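Local coordinates for heat-shock protein cognate (HSC) co-chaperone sgt12 (Aspergillus fumigatus, PDB 3SZ7) that binds Hsp70-, Hsp90- and Hsp104-type chaperones through its TPR domain and directs tail-anchored proteins bound for the endoplasmic reticulum into the GET pathway, at residues A93-A98 with K125-E130; A81-G86 with S114-R119. All blocks are in the same frame, centred on the assembly; numbering follows the deposited sequence.

Interaction 1 (A93-A98 with K125-E130)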
loop_
_atom_site.group_PDB
_atom_site.type_symbol
_atom_site.label_atom_id
_atom_site.label_comp_id
_atom_site.label_asym_id
_atom_site.label_seq_id
_atom_site.Cartn_x
_atom_site.Cartn_y
_atom_site.Cartn_z
ATOM N N ALA A 93 7.022 -6.579 3.532
ATOM C CA ALA A 93 8.265 -6.316 4.270
ATOM C C ALA A 93 9.320 -5.610 3.409
ATOM O O ALA A 93 10.524 -5.702 3.670
ATOM C CB ALA A 93 8.833 -7.616 4.877
ATOM N N ASP A 94 8.859 -4.908 2.380
ATOM C CA ASP A 94 9.728 -4.044 1.588
ATOM C C ASP A 94 9.634 -2.641 2.168
ATOM O O ASP A 94 8.997 -1.752 1.598
ATOM C CB ASP A 94 9.298 -4.052 0.121
ATOM C CG ASP A 94 10.068 -3.050 -0.723
ATOM O OD1 ASP A 94 11.139 -2.571 -0.278
ATOM O OD2 ASP A 94 9.601 -2.752 -1.838
ATOM N N TYR A 95 10.260 -2.446 3.320
ATOM C CA TYR A 95 10.095 -1.195 4.050
ATOM C C TYR A 95 10.769 0.006 3.374
ATOM O O TYR A 95 10.266 1.129 3.442
ATOM C CB TYR A 95 10.543 -1.378 5.498
ATOM C CG TYR A 95 9.723 -2.437 6.203
ATOM C CD1 TYR A 95 10.282 -3.647 6.590
ATOM C CD2 TYR A 95 8.376 -2.225 6.461
ATOM C CE1 TYR A 95 9.513 -4.609 7.236
ATOM C CE2 TYR A 95 7.607 -3.174 7.098
ATOM C CZ TYR A 95 8.177 -4.364 7.483
ATOM O OH TYR A 95 7.398 -5.307 8.117
ATOM N N LYS A 96 11.898 -0.226 2.711
ATOM C CA LYS A 96 12.525 0.843 1.942
ATOM C C LYS A 96 11.592 1.332 0.833
ATOM O O LYS A 96 11.418 2.539 0.635
ATOM C CB LYS A 96 13.841 0.368 1.332
ATOM C CG LYS A 96 14.545 1.440 0.516
ATOM C CD LYS A 96 15.837 0.917 -0.096
ATOM C CE LYS A 96 16.498 1.972 -0.970
ATOM N NZ LYS A 96 16.830 3.199 -0.194
ATOM N N GLY A 97 10.997 0.387 0.113
ATOM C CA GLY A 97 10.076 0.712 -0.962
ATOM C C GLY A 97 8.797 1.357 -0.452
ATOM O O GLY A 97 8.233 2.242 -1.102
ATOM N N ALA A 98 8.332 0.918 0.711
ATOM C CA ALA A 98 7.147 1.526 1.310
ATOM C C ALA A 98 7.431 2.972 1.701
ATOM O O ALA A 98 6.605 3.856 1.484
ATOM C CB ALA A 98 6.676 0.718 2.526
ATOM N N LYS A 125 9.256 4.280 8.845
ATOM C CA LYS A 125 10.545 4.784 9.308
ATOM C C LYS A 125 10.932 4.147 10.639
ATOM O O LYS A 125 12.106 3.887 10.894
ATOM C CB LYS A 125 10.511 6.299 9.479
ATOM C CG LYS A 125 10.498 7.095 8.191
ATOM C CD LYS A 125 10.447 8.586 8.512
ATOM C CE LYS A 125 10.475 9.434 7.254
ATOM N NZ LYS A 125 10.507 10.879 7.600
ATOM N N ARG A 126 9.945 3.931 11.500
ATOM C CA ARG A 126 10.236 3.360 12.802
ATOM C C ARG A 126 10.731 1.929 12.639
ATOM O O ARG A 126 11.621 1.491 13.371
ATOM C CB ARG A 126 9.009 3.422 13.713
ATOM C CG ARG A 126 9.249 2.873 15.107
ATOM C CD ARG A 126 8.063 3.149 16.027
ATOM N NE ARG A 126 7.899 4.579 16.268
ATOM C CZ ARG A 126 6.866 5.302 15.843
ATOM N NH1 ARG A 126 5.881 4.728 15.163
ATOM N NH2 ARG A 126 6.815 6.601 16.113
ATOM N N LYS A 127 10.150 1.209 11.681
ATOM C CA LYS A 127 10.555 -0.174 11.402
ATOM C C LYS A 127 11.982 -0.209 10.874
ATOM O O LYS A 127 12.769 -1.083 11.230
ATOM C CB LYS A 127 9.624 -0.822 10.372
ATOM C CG LYS A 127 8.156 -0.839 10.778
ATOM C CD LYS A 127 7.786 -2.071 11.584
ATOM C CE LYS A 127 6.338 -1.977 12.066
ATOM N NZ LYS A 127 5.598 -3.270 11.961
ATOM N N ILE A 128 12.310 0.744 10.012
ATOM C CA ILE A 128 13.654 0.829 9.461
ATOM C C ILE A 128 14.653 1.197 10.557
ATOM O O ILE A 128 15.741 0.640 10.623
ATOM C CB ILE A 128 13.723 1.821 8.290
ATOM C CG1 ILE A 128 12.897 1.284 7.112
ATOM C CG2 ILE A 128 15.162 2.045 7.872
ATOM C CD1 ILE A 128 12.672 2.301 6.002
ATOM N N GLU A 129 14.265 2.113 11.441
ATOM C CA GLU A 129 15.145 2.500 12.544
ATOM C C GLU A 129 15.339 1.347 13.532
ATOM O O GLU A 129 16.432 1.171 14.066
ATOM C CB GLU A 129 14.631 3.757 13.257
ATOM C CG GLU A 129 15.512 4.235 14.410
ATOM C CD GLU A 129 16.833 4.869 13.968
ATOM O OE1 GLU A 129 17.231 4.705 12.794
ATOM O OE2 GLU A 129 17.478 5.539 14.806
ATOM N N GLU A 130 14.284 0.568 13.765
ATOM C CA GLU A 130 14.391 -0.627 14.603
ATOM C C GLU A 130 15.490 -1.537 14.064
ATOM O O GLU A 130 16.344 -2.003 14.817
ATOM C CB GLU A 130 13.063 -1.392 14.662
ATOM C CG GLU A 130 13.151 -2.714 15.431
ATOM C CD GLU A 130 11.880 -3.550 15.333
ATOM O OE1 GLU A 130 10.859 -3.042 14.819
ATOM O OE2 GLU A 130 11.903 -4.721 15.772
#

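Interaction 2 (A81-G86 with S114-R119)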
loop_
_atom_site.group_PDB
_atom_site.type_symbol
_atom_site.label_atom_id
_atom_site.label_comp_id
_atom_site.label_asym_id
_atom_site.label_seq_id
_atom_site.Cartn_x
_atom_site.Cartn_y
_atom_site.Cartn_z
ATOM N N ALA A 81 -3.008 6.284 -5.023
ATOM C CA ALA A 81 -2.264 5.163 -5.585
ATOM C C ALA A 81 -0.958 4.939 -4.828
ATOM O O ALA A 81 -0.560 3.799 -4.593
ATOM C CB ALA A 81 -1.995 5.383 -7.071
ATOM N N TRP A 82 -0.300 6.027 -4.439
ATOM C CA TRP A 82 0.955 5.928 -3.697
ATOM C C TRP A 82 0.714 5.360 -2.304
ATOM O O TRP A 82 1.538 4.605 -1.780
ATOM C CB TRP A 82 1.637 7.292 -3.580
ATOM C CG TRP A 82 2.224 7.796 -4.856
ATOM C CD1 TRP A 82 1.770 8.839 -5.612
ATOM C CD2 TRP A 82 3.378 7.281 -5.531
ATOM N NE1 TRP A 82 2.576 9.009 -6.715
ATOM C CE2 TRP A 82 3.563 8.063 -6.691
ATOM C CE3 TRP A 82 4.267 6.233 -5.272
ATOM C CZ2 TRP A 82 4.609 7.828 -7.589
ATOM C CZ3 TRP A 82 5.306 6.005 -6.167
ATOM C CH2 TRP A 82 5.466 6.801 -7.308
ATOM N N SER A 83 -0.411 5.735 -1.703
ATOM C CA SER A 83 -0.766 5.219 -0.387
ATOM C C SER A 83 -1.015 3.715 -0.447
ATOM O O SER A 83 -0.606 2.972 0.449
ATOM C CB SER A 83 -1.996 5.941 0.165
ATOM O OG SER A 83 -2.269 5.513 1.486
ATOM N N ARG A 84 -1.693 3.272 -1.505
ATOM C CA ARG A 84 -1.943 1.854 -1.739
ATOM C C ARG A 84 -0.644 1.099 -1.931
ATOM O O ARG A 84 -0.473 0.008 -1.398
ATOM C CB ARG A 84 -2.795 1.657 -2.991
ATOM C CG ARG A 84 -4.169 2.252 -2.898
ATOM C CD ARG A 84 -5.163 1.241 -2.385
ATOM N NE ARG A 84 -6.491 1.831 -2.331
ATOM C CZ ARG A 84 -7.097 2.197 -1.210
ATOM N NH1 ARG A 84 -6.500 2.008 -0.039
ATOM N NH2 ARG A 84 -8.305 2.734 -1.258
ATOM N N LEU A 85 0.261 1.682 -2.711
ATOM C CA LEU A 85 1.558 1.066 -2.984
ATOM C C LEU A 85 2.390 0.956 -1.708
ATOM O O LEU A 85 3.061 -0.048 -1.474
ATOM C CB LEU A 85 2.318 1.883 -4.025
ATOM C CG LEU A 85 3.693 1.344 -4.421
ATOM C CD1 LEU A 85 3.582 -0.115 -4.838
ATOM C CD2 LEU A 85 4.286 2.184 -5.547
ATOM N N GLY A 86 2.339 1.999 -0.888
ATOM C CA GLY A 86 3.046 2.001 0.381
ATOM C C GLY A 86 2.605 0.856 1.268
ATOM O O GLY A 86 3.431 0.149 1.838
ATOM N N SER A 114 -2.235 12.516 3.639
ATOM C CA SER A 114 -3.421 12.072 4.354
ATOM C C SER A 114 -2.985 11.499 5.695
ATOM O O SER A 114 -1.805 11.201 5.896
ATOM C CB SER A 114 -4.146 10.990 3.555
ATOM O OG SER A 114 -3.354 9.815 3.480
ATOM N N ASP A 115 -3.928 11.336 6.615
ATOM C CA ASP A 115 -3.605 10.717 7.894
ATOM C C ASP A 115 -2.934 9.365 7.676
ATOM O O ASP A 115 -1.958 9.028 8.351
ATOM C CB ASP A 115 -4.856 10.552 8.756
ATOM C CG ASP A 115 -5.333 11.864 9.350
ATOM O OD1 ASP A 115 -4.494 12.771 9.538
ATOM O OD2 ASP A 115 -6.545 11.990 9.635
ATOM N N ALA A 116 -3.461 8.594 6.729
ATOM C CA ALA A 116 -2.934 7.266 6.432
ATOM C C ALA A 116 -1.500 7.328 5.925
ATOM O O ALA A 116 -0.679 6.484 6.275
ATOM C CB ALA A 116 -3.813 6.561 5.410
ATOM N N MET A 117 -1.206 8.317 5.087
ATOM C CA MET A 117 0.138 8.443 4.534
ATOM C C MET A 117 1.130 8.854 5.605
ATOM O O MET A 117 2.240 8.328 5.669
ATOM C CB MET A 117 0.162 9.471 3.404
ATOM C CG MET A 117 -0.692 9.099 2.216
ATOM S SD MET A 117 -0.762 10.492 1.079
ATOM C CE MET A 117 -2.167 10.010 0.068
ATOM N N LYS A 118 0.731 9.805 6.439
ATOM C CA LYS A 118 1.623 10.302 7.485
ATOM C C LYS A 118 1.949 9.208 8.489
ATOM O O LYS A 118 3.116 8.996 8.831
ATOM C CB LYS A 118 1.034 11.528 8.191
ATOM C CG LYS A 118 1.096 12.804 7.348
ATOM C CD LYS A 118 0.807 14.046 8.179
ATOM C CE LYS A 118 -0.531 13.939 8.875
ATOM N NZ LYS A 118 -1.623 13.614 7.920
ATOM N N ARG A 119 0.915 8.509 8.951
ATOM C CA ARG A 119 1.103 7.401 9.880
ATOM C C ARG A 119 1.853 6.255 9.214
ATOM O O ARG A 119 2.701 5.618 9.835
ATOM C CB ARG A 119 -0.243 6.914 10.418
ATOM C CG ARG A 119 -0.965 7.961 11.253
ATOM C CD ARG A 119 -0.129 8.354 12.459
ATOM N NE ARG A 119 -0.149 7.309 13.477
ATOM C CZ ARG A 119 -0.914 7.346 14.561
ATOM N NH1 ARG A 119 -1.710 8.386 14.779
ATOM N NH2 ARG A 119 -0.880 6.350 15.433
#

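Interaction 1 (A93-A98 with K125-E130)
Y95, the residue that meets I128 and K127, opens a helix whose first turn is capped by D94: G97 N donates to D94 OD1 at 3.0 Å, and the bond is bent (149° at the hydrogen). The amide comes in from well above the carboxylate plane. The cap closes the first turn of the helix, the turn that carries Y95. The chi1 of Y95, -61°, sets CG beside its own backbone N, and the ring comes to lie between two partners on opposite faces. A93 CA sits 3.6 Å above one face, toward the rim, while K127 CB rests over the other, 4.3 Å from Y95 CD2. F90 adds an edge-to-face partner from helix 79-91. A short turn joins the two helices of the third TPR repeat here: A93, with positive phi, is the C-prime residue of a Schellman motif ending helix 79-91, and D94, the next residue, is the N-cap of helix 95-109. Helix 115-133 then lays its later turns against this joint. I128 does so with its longer branch. With chi2 at 169° the ethyl arm is stretched out, CG1 lying 3.9 Å from Y95 CB and CD1 reaching 3.7 Å from Y95 O, where it packs on the carbonyl group and approaches K96 N. The contact is entirely van der Waals and lies at the surface. K127 contributes the aliphatic base of its chain, which also touches F90, and R126 forms a salt bridge with E122 one turn earlier on the same helix.

Interaction 2 (A81-G86 with S114-R119)
No flat group lies between S83 and M117, whose side chains carry this contact; the one aromatic of the two segments, W82, points away, its side chain touching T72 and K104, with NE1 bonded to P76 O. What meets instead is a short hydroxymethyl group and a long thioether chain. M117 CG lies 4.0 Å from S83 CB and equally close to S83 OG, and the terminal methyl returns to the same serine, CE standing 4.1 Å from S83 CB. M117 therefore runs alongside S83, touching it at the base and the tip of an extended chain. In the serine, a chi1 of -175° swings OG toward helix 115-133, where it faces both M117 CG and A116 CB, the latter 4.3 Å away. The short side chain of S83 lets the backbones come close, its CA 6.0 Å from that of M117. The methionine is held from its own side by a capping box. S114 OG accepts from M117 N at 3.1 Å, and in return S114 N points almost straight at M117 SD (166°), a weak bond at 3.6 Å. K118 NZ makes a long, weak salt bridge with D115 OD1 in the same turn. Beyond S83, M117 also touches I106 and E109 of helix 95-109, so it wedges into the groove between two helices. Here the start of helix 115-133 packs on the first helix of the third repeat, as the C-terminal capping helix does in three-repeat TPR domains.

In the fold
After the four helices from 9 to 74, the chain reaches helix 79-91, which gives 81-86 to interaction 2, then turns into helix 95-109; the turn and the helix's first residues form 93-98 of interaction 1. Helix 115-133, with its N-cap S114, supplies both second partners in the same order, 114-119 and then 125-130. Interaction 2 closes a loop of 27 residues and interaction 1 one of 26, and because their segments alternate, the two loops cross instead of nesting. Their centres are about 14 Å apart, yet they meet directly where A98 CB packs 3.4 Å from G86 O. Together they lay the start and the later turns of helix 115-133 along the helical pair of the third TPR repeat.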